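Local coordinates for hypothetical protein Atu1826 (Agrobacterium tumefaciens, PDB 2I3D) that is of unknown function but is probably a hydrolase of the alpha/beta hydrolase fold, related in sequence to the S15 family of X-Pro dipeptidyl-peptidases, at residues Y69-L74 and E220-C225; G132-M137 and N157-S162; S151-P156 and H212-K217; I173-A178 and H204-G209. All blocks are in the same frame, centred on the assembly; numbering follows the deposited sequence. Where two conformers were deposited one is given.

Read from the N terminus, contact 1 opens first, at 69-74. Its loop closes only at 220-225, so the other three contacts are nested within it. Contact 2 opens at 132-137 and contact 3 at 151-156. Contact 2 closes at 157-162, after contact 3 has opened, so these two cross. Contact 4 opens at 173-178 and closes at 204-209, inside the loop that contact 3 closes at 212-217. Contact 4 joins two neighbouring parallel strands. Contact 3 ties the end of strand 146-152 to the loop before helix 218-233 that holds His212. Contact 2 packs a loop on helix 131-142. Contact 1 brings together helices 66-77 and 218-233 beside the sheet.

Contact 1. Residues Y69-L74 and E220-C225; sequences YQLFYL and ELMGEC
The methyl CE of Met222, a selenomethionine, lies over one face of the peptide group that joins Gln70 to Leu71. CE is 3.5 Å from Gln70 O, which also accepts the helical bond from Leu74 N. A second flat group is met in the same way: Leu74 CD2 lies over a face of the Cys225 carbonyl, 3.7 Å from Cys225 C. Gln70 NE2 lies at the edge of the Tyr69 ring, in its plane.

Met222 reaches across because its chain bends at chi2 and again at chi3 (-46° and -55°). The bends bring SE alongside Gln70 CB, at 3.8 Å, and turn CE onto the helix backbone. Leu71 crosses the Met222 side chain at about a right angle. Its CD2 is 4.1 Å from Met222 CE and equally far from Cys225 SG. On the sheet side, Met150 of strand 146-152 touches Leu71, Leu74 and Cys225.

The axes of the two segments come within 10.7 Å and run at 28°, nearly parallel. The helix after strand 49-53 and the last helix of the chain thus pack on the same face of the sheet, as the first and last helices do in the alpha/beta hydrolase fold.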
loop_
_atom_site.group_PDB
_atom_site.type_symbol
_atom_site.label_atom_id
_atom_site.label_comp_id
_atom_site.label_asym_id
_atom_site.label_seq_id
_atom_site.Cartn_x
_atom_site.Cartn_y
_atom_site.Cartn_z
ATOM N N TYR B 69 -7.331 1.887 3.444
ATOM C CA TYR B 69 -7.449 2.906 4.505
ATOM C C TYR B 69 -8.267 4.120 4.053
ATOM O O TYR B 69 -9.188 4.536 4.745
ATOM C CB TYR B 69 -6.058 3.349 5.009
ATOM C CG TYR B 69 -6.246 4.419 6.040
ATOM C CD1 TYR B 69 -6.659 4.083 7.334
ATOM C CD2 TYR B 69 -6.141 5.764 5.708
ATOM C CE1 TYR B 69 -6.897 5.051 8.259
ATOM C CE2 TYR B 69 -6.387 6.757 6.659
ATOM C CZ TYR B 69 -6.762 6.377 7.926
ATOM O OH TYR B 69 -7.025 7.310 8.893
ATOM N N GLN B 70 -7.924 4.674 2.880
ATOM C CA GLN B 70 -8.680 5.823 2.366
ATOM C C GLN B 70 -10.160 5.512 2.125
ATOM O O GLN B 70 -11.010 6.359 2.393
ATOM C CB GLN B 70 -8.042 6.333 1.091
ATOM C CG GLN B 70 -6.661 6.972 1.371
ATOM C CD GLN B 70 -6.774 8.256 2.110
ATOM O OE1 GLN B 70 -7.692 9.083 1.843
ATOM N NE2 GLN B 70 -5.900 8.440 3.099
ATOM N N LEU B 71 -10.485 4.311 1.643
ATOM C CA LEU B 71 -11.889 3.962 1.500
ATOM C C LEU B 71 -12.554 3.939 2.877
ATOM O O LEU B 71 -13.649 4.469 3.057
ATOM C CB LEU B 71 -12.058 2.594 0.819
ATOM C CG LEU B 71 -11.742 2.569 -0.696
ATOM C CD1 LEU B 71 -11.481 1.153 -1.207
ATOM C CD2 LEU B 71 -12.916 3.256 -1.506
ATOM N N PHE B 72 -11.899 3.264 3.834
ATOM C CA PHE B 72 -12.386 3.274 5.207
ATOM C C PHE B 72 -12.655 4.716 5.687
ATOM O O PHE B 72 -13.748 5.033 6.204
ATOM C CB PHE B 72 -11.354 2.583 6.084
ATOM C CG PHE B 72 -11.715 2.535 7.537
ATOM C CD1 PHE B 72 -12.248 1.365 8.093
ATOM C CD2 PHE B 72 -11.459 3.636 8.374
ATOM C CE1 PHE B 72 -12.541 1.291 9.473
ATOM C CE2 PHE B 72 -11.737 3.583 9.746
ATOM C CZ PHE B 72 -12.290 2.405 10.305
ATOM N N TYR B 73 -11.661 5.594 5.519
ATOM C CA TYR B 73 -11.791 6.967 5.993
ATOM C C TYR B 73 -12.936 7.733 5.293
ATOM O O TYR B 73 -13.650 8.496 5.944
ATOM C CB TYR B 73 -10.464 7.685 5.781
ATOM C CG TYR B 73 -10.379 9.040 6.423
ATOM C CD1 TYR B 73 -10.348 9.183 7.815
ATOM C CD2 TYR B 73 -10.316 10.176 5.637
ATOM C CE1 TYR B 73 -10.263 10.457 8.404
ATOM C CE2 TYR B 73 -10.239 11.446 6.210
ATOM C CZ TYR B 73 -10.222 11.567 7.579
ATOM O OH TYR B 73 -10.122 12.849 8.078
ATOM N N LEU B 74 -13.141 7.501 3.986
ATOM C CA LEU B 74 -14.274 8.083 3.261
ATOM C C LEU B 74 -15.618 7.757 3.916
ATOM O O LEU B 74 -16.455 8.662 4.180
ATOM C CB LEU B 74 -14.271 7.570 1.818
ATOM C CG LEU B 74 -15.489 8.016 0.999
ATOM C CD1 LEU B 74 -15.670 9.561 1.064
ATOM C CD2 LEU B 74 -15.252 7.543 -0.474
ATOM N N GLU B 220 -6.648 10.972 -7.262
ATOM C CA GLU B 220 -7.644 11.038 -8.322
ATOM C C GLU B 220 -8.728 9.968 -8.060
ATOM O O GLU B 220 -9.954 10.234 -8.124
ATOM C CB GLU B 220 -7.016 10.843 -9.709
ATOM C CG GLU B 220 -8.071 10.937 -10.800
ATOM C CD GLU B 220 -7.509 11.018 -12.230
ATOM O OE1 GLU B 220 -6.261 11.113 -12.408
ATOM O OE2 GLU B 220 -8.350 11.046 -13.168
ATOM N N LEU B 221 -8.245 8.754 -7.785
ATOM C CA LEU B 221 -9.157 7.636 -7.431
ATOM C C LEU B 221 -10.079 8.023 -6.268
ATOM O O LEU B 221 -11.297 7.860 -6.339
ATOM C CB LEU B 221 -8.324 6.402 -7.037
ATOM C CG LEU B 221 -9.100 5.242 -6.410
ATOM C CD1 LEU B 221 -10.103 4.625 -7.400
ATOM C CD2 LEU B 221 -8.088 4.192 -5.840
HETATM N N MSE B 222 -9.506 8.544 -5.186
HETATM C CA MSE B 222 -10.293 8.780 -3.983
HETATM C C MSE B 222 -11.292 9.935 -4.192
HETATM O O MSE B 222 -12.392 9.917 -3.633
HETATM C CB MSE B 222 -9.386 9.025 -2.777
HETATM C CG MSE B 222 -8.601 7.775 -2.339
HETATM SE SE MSE B 222 -9.749 6.136 -2.247
HETATM C CE MSE B 222 -10.997 6.841 -1.104
ATOM N N GLY B 223 -10.919 10.929 -4.997
ATOM C CA GLY B 223 -11.856 11.996 -5.397
ATOM C C GLY B 223 -13.070 11.464 -6.122
ATOM O O GLY B 223 -14.193 11.901 -5.889
ATOM N N GLU B 224 -12.845 10.504 -7.005
ATOM C CA GLU B 224 -13.957 9.885 -7.748
ATOM C C GLU B 224 -14.826 9.061 -6.810
ATOM O O GLU B 224 -16.056 9.137 -6.899
ATOM C CB GLU B 224 -13.424 9.008 -8.874
ATOM C CG GLU B 224 -12.702 9.811 -10.005
ATOM C CD GLU B 224 -13.639 10.525 -10.975
ATOM O OE1 GLU B 224 -14.881 10.442 -10.853
ATOM O OE2 GLU B 224 -13.094 11.148 -11.910
ATOM N N CYS B 225 -14.197 8.295 -5.906
ATOM C CA CYS B 225 -14.978 7.553 -4.881
ATOM C C CYS B 225 -15.813 8.503 -3.975
ATOM O O CYS B 225 -16.978 8.249 -3.717
ATOM C CB CYS B 225 -14.042 6.694 -4.029
ATOM S SG CYS B 225 -13.296 5.363 -5.016
#

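Contact 2. Residues G132-M137 and N157-S162; sequences GAWIGM and NTYDFS
Trp134 points its indole straight out from the helix at the 157-162 loop, because chi1 is -180° and CG stands opposite the backbone N. Tyr159 and Phe161 both have CG beside their own backbone N, opposite the carbonyl carbon, and their rings meet the indole at different places.

Tyr159 CB sits over one face of the indole, 3.4 Å from the centroid of the five-membered ring and almost on its normal. This is a CH-pi contact. The Tyr159 ring continues over the six-membered ring as an offset stack, with the planes 20° apart and the centroids 4.6 Å apart.

Phe161 meets Trp134 differently. The indole turns its CD1 edge to the phenyl face, and CD1 stands 3.6 Å above the plane of the Phe161 ring, over its centre. The planes are 59° apart. Met137 SE makes a Met-aromatic contact at the Phe161 ring edge, 4.0 Å from CE1.

Between these two residues the backbone turns Asp160 O to the indole. Trp134 NE1 donates to Asp160 O at 2.9 Å. The oxygen lies near the indole plane, but the donor stands well above the carbonyl plane. The Asp160 carboxylate turns back to its own loop. OD1 accepts from Ser162 N, which makes an Asx turn, and also from Ser162 OG.

Outside the two segments, Phe131 meets Tyr159 edge-to-face, and the His99 ring meets Trp134. The single N-H of a buried indole is thus satisfied by the loop backbone. One hydrogen bond near the ring plane, with Tyr159 over one face and Phe161 against the CD1 edge, fixes how the indole is rotated.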
loop_
_atom_site.group_PDB
_atom_site.type_symbol
_atom_site.label_atom_id
_atom_site.label_comp_id
_atom_site.label_asym_id
_atom_site.label_seq_id
_atom_site.Cartn_x
_atom_site.Cartn_y
_atom_site.Cartn_z
ATOM N N GLY B 132 -10.349 -8.070 -3.144
ATOM C CA GLY B 132 -11.392 -7.590 -2.254
ATOM C C GLY B 132 -12.685 -7.190 -2.976
ATOM O O GLY B 132 -13.754 -7.333 -2.394
ATOM N N ALA B 133 -12.587 -6.694 -4.228
ATOM C CA ALA B 133 -13.800 -6.300 -4.966
ATOM C C ALA B 133 -14.553 -7.578 -5.360
ATOM O O ALA B 133 -15.796 -7.580 -5.457
ATOM C CB ALA B 133 -13.429 -5.513 -6.216
ATOM N N TRP B 134 -13.812 -8.640 -5.694
ATOM C CA TRP B 134 -14.487 -9.914 -6.033
ATOM C C TRP B 134 -15.209 -10.499 -4.816
ATOM O O TRP B 134 -16.412 -10.904 -4.889
ATOM C CB TRP B 134 -13.443 -10.881 -6.611
ATOM C CG TRP B 134 -13.959 -12.233 -7.022
ATOM C CD1 TRP B 134 -14.918 -12.516 -7.963
ATOM C CD2 TRP B 134 -13.507 -13.489 -6.500
ATOM N NE1 TRP B 134 -15.119 -13.901 -8.033
ATOM C CE2 TRP B 134 -14.246 -14.513 -7.162
ATOM C CE3 TRP B 134 -12.582 -13.850 -5.493
ATOM C CZ2 TRP B 134 -14.046 -15.874 -6.878
ATOM C CZ3 TRP B 134 -12.373 -15.170 -5.229
ATOM C CH2 TRP B 134 -13.086 -16.178 -5.908
ATOM N N ILE B 135 -14.489 -10.594 -3.680
ATOM C CA ILE B 135 -15.189 -10.981 -2.444
ATOM C C ILE B 135 -16.373 -10.034 -2.119
ATOM O O ILE B 135 -17.478 -10.487 -1.762
ATOM C CB ILE B 135 -14.222 -11.063 -1.250
ATOM C CG1 ILE B 135 -13.022 -11.995 -1.575
ATOM C CG2 ILE B 135 -15.004 -11.474 0.052
ATOM C CD1 ILE B 135 -13.430 -13.493 -1.724
ATOM N N GLY B 136 -16.172 -8.717 -2.295
ATOM C CA GLY B 136 -17.225 -7.774 -1.994
ATOM C C GLY B 136 -18.487 -7.990 -2.818
ATOM O O GLY B 136 -19.618 -7.919 -2.297
HETATM N N MSE B 137 -18.302 -8.250 -4.103
HETATM C CA MSE B 137 -19.476 -8.434 -4.962
HETATM C C MSE B 137 -20.177 -9.768 -4.651
HETATM O O MSE B 137 -21.402 -9.876 -4.819
HETATM C CB MSE B 137 -19.157 -8.213 -6.447
HETATM C CG MSE B 137 -18.675 -6.770 -6.713
HETATM SE SE MSE B 137 -18.634 -6.236 -8.565
HETATM C CE MSE B 137 -20.534 -5.765 -8.747
ATOM N N ASN B 157 -10.874 -11.223 -15.505
ATOM C CA ASN B 157 -10.082 -12.157 -16.283
ATOM C C ASN B 157 -9.429 -13.225 -15.388
ATOM O O ASN B 157 -9.012 -14.257 -15.891
ATOM C CB ASN B 157 -8.991 -11.398 -17.107
ATOM C CG ASN B 157 -8.051 -10.520 -16.233
ATOM O OD1 ASN B 157 -8.428 -10.049 -15.169
ATOM N ND2 ASN B 157 -6.777 -10.344 -16.694
ATOM N N THR B 158 -9.338 -12.960 -14.075
ATOM C CA THR B 158 -8.667 -13.867 -13.121
ATOM C C THR B 158 -9.651 -14.577 -12.191
ATOM O O THR B 158 -9.418 -15.743 -11.783
ATOM C CB THR B 158 -7.691 -13.034 -12.230
ATOM O OG1 THR B 158 -6.785 -12.305 -13.068
ATOM C CG2 THR B 158 -6.946 -13.940 -11.234
ATOM N N TYR B 159 -10.707 -13.857 -11.809
ATOM C CA TYR B 159 -11.737 -14.392 -10.903
ATOM C C TYR B 159 -13.061 -14.325 -11.642
ATOM O O TYR B 159 -13.272 -13.427 -12.477
ATOM C CB TYR B 159 -11.813 -13.586 -9.602
ATOM C CG TYR B 159 -10.507 -13.688 -8.838
ATOM C CD1 TYR B 159 -10.106 -14.904 -8.267
ATOM C CD2 TYR B 159 -9.684 -12.588 -8.663
ATOM C CE1 TYR B 159 -8.936 -15.020 -7.564
ATOM C CE2 TYR B 159 -8.468 -12.707 -7.957
ATOM C CZ TYR B 159 -8.108 -13.929 -7.443
ATOM O OH TYR B 159 -6.934 -14.032 -6.731
ATOM N N ASP B 160 -13.925 -15.276 -11.322
ATOM C CA ASP B 160 -15.207 -15.450 -11.993
ATOM C C ASP B 160 -16.280 -14.514 -11.396
ATOM O O ASP B 160 -16.731 -14.701 -10.274
ATOM C CB ASP B 160 -15.610 -16.925 -11.833
ATOM C CG ASP B 160 -16.959 -17.247 -12.452
ATOM O OD1 ASP B 160 -17.447 -16.451 -13.311
ATOM O OD2 ASP B 160 -17.512 -18.322 -12.076
ATOM N N PHE B 161 -16.743 -13.541 -12.175
ATOM C CA PHE B 161 -17.836 -12.646 -11.699
ATOM C C PHE B 161 -19.233 -13.035 -12.207
ATOM O O PHE B 161 -20.179 -12.239 -12.111
ATOM C CB PHE B 161 -17.535 -11.197 -12.128
ATOM C CG PHE B 161 -16.478 -10.539 -11.285
ATOM C CD1 PHE B 161 -16.813 -9.568 -10.364
ATOM C CD2 PHE B 161 -15.134 -10.867 -11.476
ATOM C CE1 PHE B 161 -15.820 -8.944 -9.569
ATOM C CE2 PHE B 161 -14.085 -10.245 -10.733
ATOM C CZ PHE B 161 -14.441 -9.260 -9.765
ATOM N N SER B 162 -19.348 -14.224 -12.801
ATOM C CA SER B 162 -20.555 -14.522 -13.532
ATOM C C SER B 162 -21.699 -14.846 -12.548
ATOM O O SER B 162 -22.854 -14.917 -12.976
ATOM C CB SER B 162 -20.327 -15.617 -14.576
ATOM O OG SER B 162 -20.287 -16.813 -13.933
#

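Contact 3. Residues S151-P156 and H212-K217; sequences SIAPQP and HFFNGK
His212 meets Ala153 and Gln155 with the far end of its imidazole. From the backbone, CB comes first and lies over the centre of the neighbouring Phe213 ring, 4.0 Å above its plane. The side chain then leads CG away from the backbone N (chi1 -163°) and carries the ring toward the end of strand 146-152. ND1 is 3.7 Å from Ala153 CB, and it is hydrogen-bonded to Asp179 OD2.

CE1 is the atom most closely surrounded across the contact. It is 3.2 Å from Ala153 O, 3.5 Å from Ala153 CB and 3.8 Å from Gln155 CG. NE2, at the tip, is hydrogen-bonded to Ser130 OG. Ser130, His212 and Asp179 are therefore placed like the catalytic triad of alpha/beta hydrolases, with Ser130 on a probable nucleophile elbow. The short approach of CE1 to Ala153 O recalls the C-H...O contacts of catalytic histidines in serine hydrolases. Ala153 O is buried here and has no hydrogen-bond donor in the model.

Phe214, two residues on, packs against Ile152 and Ala153. Its CE2 touches Ile152 CG2 at 3.5 Å, and the two side chains cross at about a right angle. Ala153 CB lies at the edge of the Phe214 ring, 4.0 Å from CE2.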
loop_
_atom_site.group_PDB
_atom_site.type_symbol
_atom_site.label_atom_id
_atom_site.label_comp_id
_atom_site.label_asym_id
_atom_site.label_seq_id
_atom_site.Cartn_x
_atom_site.Cartn_y
_atom_site.Cartn_z
ATOM N N SER B 151 -16.240 -1.123 -6.372
ATOM C CA SER B 151 -15.301 -2.187 -6.773
ATOM C C SER B 151 -14.158 -1.503 -7.483
ATOM O O SER B 151 -14.327 -1.032 -8.609
ATOM C CB SER B 151 -15.957 -3.205 -7.695
ATOM O OG SER B 151 -16.817 -4.012 -6.958
ATOM N N ILE B 152 -13.016 -1.430 -6.802
ATOM C CA ILE B 152 -11.835 -0.747 -7.288
ATOM C C ILE B 152 -10.921 -1.831 -7.913
ATOM O O ILE B 152 -10.527 -2.796 -7.235
ATOM C CB ILE B 152 -11.093 -0.048 -6.163
ATOM C CG1 ILE B 152 -11.969 1.068 -5.582
ATOM C CG2 ILE B 152 -9.815 0.554 -6.727
ATOM C CD1 ILE B 152 -13.172 0.655 -4.698
ATOM N N ALA B 153 -10.621 -1.672 -9.194
ATOM C CA ALA B 153 -9.705 -2.602 -9.903
ATOM C C ALA B 153 -10.151 -4.071 -9.847
ATOM O O ALA B 153 -9.348 -4.935 -9.500
ATOM C CB ALA B 153 -8.233 -2.506 -9.374
ATOM N N PRO B 154 -11.388 -4.366 -10.244
ATOM C CA PRO B 154 -11.825 -5.775 -10.245
ATOM C C PRO B 154 -11.063 -6.584 -11.333
ATOM O O PRO B 154 -10.554 -5.972 -12.301
ATOM C CB PRO B 154 -13.311 -5.654 -10.594
ATOM C CG PRO B 154 -13.379 -4.472 -11.540
ATOM C CD PRO B 154 -12.364 -3.469 -10.896
ATOM N N GLN B 155 -10.969 -7.926 -11.198
ATOM C CA GLN B 155 -10.098 -8.707 -12.070
ATOM C C GLN B 155 -10.956 -9.805 -12.687
ATOM O O GLN B 155 -10.828 -10.979 -12.341
ATOM C CB GLN B 155 -8.974 -9.374 -11.259
ATOM C CG GLN B 155 -8.099 -8.433 -10.454
ATOM C CD GLN B 155 -7.485 -9.200 -9.299
ATOM O OE1 GLN B 155 -6.283 -9.572 -9.297
ATOM N NE2 GLN B 155 -8.315 -9.456 -8.304
ATOM N N PRO B 156 -11.867 -9.435 -13.596
ATOM C CA PRO B 156 -12.780 -10.481 -14.136
ATOM C C PRO B 156 -12.135 -11.465 -15.148
ATOM O O PRO B 156 -12.803 -12.423 -15.588
ATOM C CB PRO B 156 -13.858 -9.672 -14.872
ATOM C CG PRO B 156 -13.167 -8.302 -15.235
ATOM C CD PRO B 156 -12.143 -8.076 -14.114
ATOM N N HIS B 212 -2.748 -1.056 -11.884
ATOM C CA HIS B 212 -3.568 -1.809 -10.922
ATOM C C HIS B 212 -3.462 -1.243 -9.512
ATOM O O HIS B 212 -4.329 -1.453 -8.682
ATOM C CB HIS B 212 -3.181 -3.292 -10.907
ATOM C CG HIS B 212 -4.213 -4.176 -10.273
ATOM N ND1 HIS B 212 -5.457 -4.385 -10.847
ATOM C CD2 HIS B 212 -4.188 -4.917 -9.147
ATOM C CE1 HIS B 212 -6.167 -5.189 -10.071
ATOM N NE2 HIS B 212 -5.408 -5.550 -9.046
ATOM N N PHE B 213 -2.361 -0.544 -9.253
ATOM C CA PHE B 213 -2.038 0.014 -7.925
ATOM C C PHE B 213 -2.322 1.513 -7.839
ATOM O O PHE B 213 -2.144 2.113 -6.778
ATOM C CB PHE B 213 -0.591 -0.309 -7.643
ATOM C CG PHE B 213 -0.273 -1.735 -7.970
ATOM C CD1 PHE B 213 -0.788 -2.744 -7.179
ATOM C CD2 PHE B 213 0.365 -2.049 -9.152
ATOM C CE1 PHE B 213 -0.571 -4.098 -7.503
ATOM C CE2 PHE B 213 0.590 -3.388 -9.511
ATOM C CZ PHE B 213 0.119 -4.421 -8.677
ATOM N N PHE B 214 -2.931 2.067 -8.903
ATOM C CA PHE B 214 -3.203 3.514 -8.977
ATOM C C PHE B 214 -1.954 4.302 -8.566
ATOM O O PHE B 214 -2.065 5.362 -7.929
ATOM C CB PHE B 214 -4.427 3.874 -8.142
ATOM C CG PHE B 214 -5.660 3.230 -8.656
ATOM C CD1 PHE B 214 -6.463 3.897 -9.593
ATOM C CD2 PHE B 214 -5.970 1.914 -8.287
ATOM C CE1 PHE B 214 -7.644 3.260 -10.138
ATOM C CE2 PHE B 214 -7.093 1.284 -8.805
ATOM C CZ PHE B 214 -7.924 1.936 -9.743
ATOM N N ASN B 215 -0.771 3.829 -8.977
ATOM C CA ASN B 215 0.432 4.561 -8.581
ATOM C C ASN B 215 0.400 5.973 -9.179
ATOM O O ASN B 215 0.276 6.144 -10.383
ATOM C CB ASN B 215 1.709 3.844 -9.031
ATOM C CG ASN B 215 1.962 2.567 -8.254
ATOM O OD1 ASN B 215 1.769 2.488 -7.006
ATOM N ND2 ASN B 215 2.402 1.560 -8.964
ATOM N N GLY B 216 0.556 6.969 -8.306
ATOM C CA GLY B 216 0.534 8.378 -8.714
ATOM C C GLY B 216 -0.870 8.862 -9.012
ATOM O O GLY B 216 -1.055 10.018 -9.459
ATOM N N LYS B 217 -1.869 8.009 -8.738
ATOM C CA LYS B 217 -3.264 8.343 -9.032
ATOM C C LYS B 217 -4.214 8.099 -7.868
ATOM O O LYS B 217 -5.448 8.090 -8.056
ATOM C CB LYS B 217 -3.757 7.575 -10.289
ATOM C CG LYS B 217 -2.947 7.860 -11.567
ATOM C CD LYS B 217 -3.196 9.261 -12.070
ATOM C CE LYS B 217 -2.335 9.491 -13.305
ATOM N NZ LYS B 217 -2.581 10.830 -13.859
#

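Contact 4. Residues I173-A178 and H204-G209; sequences IINGDA and HRTLPG
Asp177 OD1 accepts from Gly209 N at 2.7 Å, in a nearly straight bond (162°). The N-H comes from above the carboxylate plane. Asp177 holds its CG between its own backbone N and carbonyl carbon (chi1 66°), which brings the carboxylate to Pro208 and Gly209. The other oxygen, OD2, lies 3.4 Å from Pro208 CA. The bond joins the two segments just beyond the paired residues Gly176 and Leu207.

Upstream the strands are parallel and in register, Ile173 beside His204 through to Gly176 beside Leu207. Four backbone bonds join them. Arg205 N donates to Ile173 O, and Leu207 N donates to Asn175 O at 2.8 Å. Asn175 N and Asp177 N return bonds to Arg205 O and Leu207 O.

Asn175, His204 and Thr206 share one face of the sheet. The Asn175 amide is nearly coplanar with the His204 ring, the planes 17° apart. Its ND2 meets His204 NE2 at the ring edge, 2.7 Å away, in a bent and weak hydrogen bond. A water donates to Asn175 OD1 at 2.9 Å and lies 3.0 Å from Thr206 OG1, so it bridges the strands. Helix 184-195 covers this face.

Ile174, Arg205 and Leu207 point to the other face, under helix 218-233. There Ile174 CD1 rests against Arg205 CB at 4.0 Å. Strand 171-176, helix 184-195 and strand 202-207 form a beta-alpha-beta crossover, the repeating unit of parallel alpha/beta sheets, here at the sheet edge of an alpha/beta hydrolase fold.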
loop_
_atom_site.group_PDB
_atom_site.type_symbol
_atom_site.label_atom_id
_atom_site.label_comp_id
_atom_site.label_asym_id
_atom_site.label_seq_id
_atom_site.Cartn_x
_atom_site.Cartn_y
_atom_site.Cartn_z
ATOM N N ILE B 173 -17.704 1.054 -10.335
ATOM C CA ILE B 173 -16.562 0.232 -10.727
ATOM C C ILE B 173 -15.557 1.234 -11.238
ATOM O O ILE B 173 -15.880 2.075 -12.097
ATOM C CB ILE B 173 -16.937 -0.820 -11.789
ATOM C CG1 ILE B 173 -17.895 -1.838 -11.173
ATOM C CG2 ILE B 173 -15.697 -1.502 -12.336
ATOM C CD1 ILE B 173 -18.431 -2.903 -12.131
ATOM N N ILE B 174 -14.324 1.159 -10.709
ATOM C CA ILE B 174 -13.316 2.129 -11.136
ATOM C C ILE B 174 -12.004 1.396 -11.390
ATOM O O ILE B 174 -11.593 0.548 -10.596
ATOM C CB ILE B 174 -13.216 3.340 -10.127
ATOM C CG1 ILE B 174 -12.157 4.347 -10.524
ATOM C CG2 ILE B 174 -13.026 2.792 -8.679
ATOM C CD1 ILE B 174 -12.571 5.722 -9.879
ATOM N N ASN B 175 -11.391 1.672 -12.538
ATOM C CA ASN B 175 -10.172 0.936 -12.961
ATOM C C ASN B 175 -9.321 1.879 -13.769
ATOM O O ASN B 175 -9.809 2.905 -14.247
ATOM C CB ASN B 175 -10.476 -0.341 -13.776
ATOM C CG ASN B 175 -11.157 -0.042 -15.148
ATOM O OD1 ASN B 175 -10.668 -0.433 -16.230
ATOM N ND2 ASN B 175 -12.299 0.627 -15.095
ATOM N N GLY B 176 -8.056 1.548 -13.889
ATOM C CA GLY B 176 -7.152 2.385 -14.688
ATOM C C GLY B 176 -6.864 1.859 -16.085
ATOM O O GLY B 176 -6.811 0.651 -16.315
ATOM N N ASP B 177 -6.537 2.771 -17.003
ATOM C CA ASP B 177 -6.308 2.344 -18.391
ATOM C C ASP B 177 -4.861 1.882 -18.606
ATOM O O ASP B 177 -4.496 1.478 -19.726
ATOM C CB ASP B 177 -6.721 3.415 -19.423
ATOM C CG ASP B 177 -5.865 4.668 -19.364
ATOM O OD1 ASP B 177 -4.796 4.677 -18.694
ATOM O OD2 ASP B 177 -6.257 5.664 -20.036
ATOM N N ALA B 178 -4.048 1.910 -17.552
ATOM C CA ALA B 178 -2.662 1.400 -17.622
ATOM C C ALA B 178 -2.488 0.115 -16.779
ATOM O O ALA B 178 -1.371 -0.329 -16.478
ATOM C CB ALA B 178 -1.684 2.484 -17.160
ATOM N N HIS B 204 -19.255 3.573 -14.113
ATOM C CA HIS B 204 -17.962 2.990 -14.439
ATOM C C HIS B 204 -17.004 4.102 -14.852
ATOM O O HIS B 204 -17.197 4.732 -15.910
ATOM C CB HIS B 204 -18.089 1.992 -15.578
ATOM C CG HIS B 204 -16.776 1.459 -16.043
ATOM N ND1 HIS B 204 -16.546 1.018 -17.335
ATOM C CD2 HIS B 204 -15.610 1.282 -15.368
ATOM C CE1 HIS B 204 -15.293 0.587 -17.432
ATOM N NE2 HIS B 204 -14.711 0.724 -16.254
ATOM N N ARG B 205 -15.983 4.351 -14.026
ATOM C CA ARG B 205 -14.992 5.344 -14.381
ATOM C C ARG B 205 -13.673 4.654 -14.706
ATOM O O ARG B 205 -13.225 3.805 -13.956
ATOM C CB ARG B 205 -14.800 6.304 -13.186
ATOM C CG ARG B 205 -13.755 7.379 -13.389
ATOM C CD ARG B 205 -14.198 8.457 -14.462
ATOM N NE ARG B 205 -13.030 9.259 -14.810
ATOM C CZ ARG B 205 -12.729 9.678 -16.031
ATOM N NH1 ARG B 205 -13.551 9.431 -17.068
ATOM N NH2 ARG B 205 -11.624 10.399 -16.212
ATOM N N THR B 206 -13.043 5.038 -15.808
ATOM C CA THR B 206 -11.722 4.562 -16.170
ATOM C C THR B 206 -10.758 5.738 -15.982
ATOM O O THR B 206 -10.963 6.828 -16.587
ATOM C CB THR B 206 -11.682 4.033 -17.605
ATOM O OG1 THR B 206 -12.645 2.965 -17.752
ATOM C CG2 THR B 206 -10.250 3.509 -17.969
ATOM N N LEU B 207 -9.749 5.554 -15.123
ATOM C CA LEU B 207 -8.811 6.654 -14.836
ATOM C C LEU B 207 -7.614 6.595 -15.746
ATOM O O LEU B 207 -6.866 5.618 -15.719
ATOM C CB LEU B 207 -8.258 6.571 -13.404
ATOM C CG LEU B 207 -9.175 6.910 -12.249
ATOM C CD1 LEU B 207 -8.344 7.137 -10.989
ATOM C CD2 LEU B 207 -9.920 8.155 -12.585
ATOM N N PRO B 208 -7.382 7.664 -16.529
ATOM C CA PRO B 208 -6.178 7.713 -17.378
ATOM C C PRO B 208 -4.886 7.603 -16.592
ATOM O O PRO B 208 -4.694 8.297 -15.585
ATOM C CB PRO B 208 -6.276 9.106 -18.062
ATOM C CG PRO B 208 -7.792 9.374 -18.054
ATOM C CD PRO B 208 -8.223 8.869 -16.683
ATOM N N GLY B 209 -4.014 6.735 -17.054
ATOM C CA GLY B 209 -2.694 6.672 -16.480
ATOM C C GLY B 209 -2.583 5.810 -15.242
ATOM O O GLY B 209 -1.458 5.644 -14.743
HETATM O O HOH W 1 -12.246 0.112 -18.559
#